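Xcc_ctr_pt (Xanthomonas campestris pv. campestris, PDB 6NJW) probably cleaves DNA by two-metal catalysis as a class 2 OLD family nuclease, this chain being its C-terminal region with the Toprim domain. Local coordinates at residues 36-41 with 203-208. Sequence-based numbering, arbitrary orientation.
Sequences PAFAEV and EDVCPA
Phe38 reaches out from helix 29-41 and lays its ring beside the bend at Val205, Cys206 and Pro207. CG of Phe38 is anti to its own carbonyl carbon (chi1 -84°), which carries the ring out from the helix to this loop. Pro207 and Cys206 approach the same side of the ring but at different ends. CD of Pro207 sits over the face near the outer end, 4.0 Å from the Phe38 ring centroid, a CH-pi contact. The two side chains cross at about a right angle, and CD is the proline atom that meets the ring, near CZ and CE2 of Phe38. Cys206 covers the end nearer the helix. Its SG is anti to the backbone N (chi1 -174°) and comes to 3.8 Å from CG of Phe38. This is a sulfur-aromatic contact of oblique approach. Between these two, CA of Cys206 lies 3.4 Å from CE1 of Phe38, so backbone as well as side chain packs on the ring. The carbonyl O of Val205 approaches the ring obliquely, 3.6 Å from CZ of Phe38. The CG2 methyl of Val205 adds an apolar contact with CE1 of Phe38. A second, lighter contact lies one helical turn on. There CG2 of Val41 meets the backbone N of Glu203 at 3.8 Å, while the Glu203 carboxylate leads away. The loop is held in shape by its own bond from Cys206 N to Glu203 O. Packing alone joins the two segments here. Pro207 is the N-cap of helix 208-226, and its side chain is about 8 Å from the bound magnesium ion. Leu138 of helix 134-154 touches both Phe38 and Pro207. Helix 29-41 links neighbouring parallel strands 22-26 and 51-55 of the Toprim domain.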
loop_
_atom_site.group_PDB
_atom_site.type_symbol
_atom_site.label_atom_id
_atom_site.label_comp_id
_atom_site.label_asym_id
_atom_site.label_seq_id
_atom_site.Cartn_x
_atom_site.Cartn_y
_atom_site.Cartn_z
ATOM N N PRO A 36 7.106 1.110 4.148
ATOM C CA PRO A 36 8.046 1.502 5.216
ATOM C C PRO A 36 8.947 2.666 4.837
ATOM O O PRO A 36 9.325 3.448 5.713
ATOM C CB PRO A 36 8.879 0.237 5.468
ATOM C CG PRO A 36 8.142 -0.893 4.803
ATOM C CD PRO A 36 7.268 -0.306 3.751
ATOM N N ALA A 37 9.345 2.775 3.570
ATOM C CA ALA A 37 10.123 3.930 3.141
ATOM C C ALA A 37 9.329 5.216 3.322
ATOM O O ALA A 37 9.871 6.224 3.783
ATOM C CB ALA A 37 10.566 3.754 1.683
ATOM N N PHE A 38 8.041 5.209 2.975
ATOM C CA PHE A 38 7.243 6.407 3.228
ATOM C C PHE A 38 7.081 6.650 4.722
ATOM O O PHE A 38 7.050 7.805 5.162
ATOM C CB PHE A 38 5.874 6.317 2.562
ATOM C CG PHE A 38 5.883 6.737 1.100
ATOM C CD1 PHE A 38 6.257 8.031 0.740
ATOM C CD2 PHE A 38 5.516 5.842 0.103
ATOM C CE1 PHE A 38 6.277 8.427 -0.598
ATOM C CE2 PHE A 38 5.536 6.227 -1.238
ATOM C CZ PHE A 38 5.908 7.519 -1.587
ATOM N N ALA A 39 6.952 5.579 5.509
ATOM C CA ALA A 39 6.843 5.732 6.962
ATOM C C ALA A 39 8.030 6.514 7.523
ATOM O O ALA A 39 7.851 7.433 8.332
ATOM C CB ALA A 39 6.732 4.358 7.633
ATOM N N GLU A 40 9.248 6.180 7.089
ATOM C CA GLU A 40 10.430 6.846 7.643
ATOM C C GLU A 40 10.432 8.338 7.333
ATOM O O GLU A 40 10.715 9.158 8.216
ATOM C CB GLU A 40 11.714 6.198 7.131
ATOM C CG GLU A 40 12.042 4.861 7.803
ATOM C CD GLU A 40 11.987 4.926 9.330
ATOM O OE1 GLU A 40 12.589 5.853 9.912
ATOM O OE2 GLU A 40 11.336 4.047 9.945
ATOM N N VAL A 41 10.117 8.719 6.087
ATOM C CA VAL A 41 10.088 10.145 5.763
ATOM C C VAL A 41 8.863 10.836 6.345
ATOM O O VAL A 41 8.839 12.067 6.406
ATOM C CB VAL A 41 10.171 10.408 4.240
ATOM C CG1 VAL A 41 11.546 10.040 3.725
ATOM C CG2 VAL A 41 9.071 9.633 3.485
ATOM N N GLU A 203 8.523 12.908 1.628
ATOM C CA GLU A 203 7.232 13.122 2.271
ATOM C C GLU A 203 6.211 13.700 1.300
ATOM O O GLU A 203 5.041 13.295 1.310
ATOM C CB GLU A 203 7.391 14.033 3.495
ATOM C CG GLU A 203 6.116 14.750 3.939
ATOM C CD GLU A 203 5.944 16.104 3.281
ATOM O OE1 GLU A 203 6.963 16.733 2.926
ATOM O OE2 GLU A 203 4.785 16.535 3.105
ATOM N N ASP A 204 6.628 14.630 0.438
ATOM C CA ASP A 204 5.648 15.341 -0.379
ATOM C C ASP A 204 5.053 14.503 -1.516
ATOM O O ASP A 204 4.041 14.926 -2.090
ATOM C CB ASP A 204 6.259 16.634 -0.953
ATOM C CG ASP A 204 7.479 16.378 -1.814
ATOM O OD1 ASP A 204 8.357 15.598 -1.387
ATOM O OD2 ASP A 204 7.562 16.955 -2.922
ATOM N N VAL A 205 5.622 13.349 -1.866
ATOM C CA VAL A 205 5.028 12.502 -2.904
ATOM C C VAL A 205 4.334 11.272 -2.311
ATOM O O VAL A 205 4.140 10.273 -3.009
ATOM C CB VAL A 205 6.060 12.085 -3.965
ATOM C CG1 VAL A 205 6.614 13.309 -4.687
ATOM C CG2 VAL A 205 7.190 11.238 -3.346
ATOM N N CYS A 206 3.966 11.308 -1.040
ATOM C CA CYS A 206 3.320 10.147 -0.428
ATOM C C CYS A 206 1.875 10.058 -0.897
ATOM O O CYS A 206 1.121 11.021 -0.722
ATOM C CB CYS A 206 3.365 10.237 1.099
ATOM S SG CYS A 206 2.731 8.744 1.947
ATOM N N PRO A 207 1.445 8.934 -1.472
ATOM C CA PRO A 207 0.027 8.784 -1.809
ATOM C C PRO A 207 -0.828 8.916 -0.563
ATOM O O PRO A 207 -0.440 8.489 0.529
ATOM C CB PRO A 207 -0.058 7.369 -2.398
ATOM C CG PRO A 207 1.345 7.036 -2.819
ATOM C CD PRO A 207 2.243 7.762 -1.855
ATOM N N ALA A 208 -2.010 9.506 -0.746
ATOM C CA ALA A 208 -2.886 9.807 0.382
ATOM C C ALA A 208 -3.338 8.543 1.117
ATOM O O ALA A 208 -3.448 8.540 2.351
ATOM C CB ALA A 208 -4.094 10.607 -0.100
#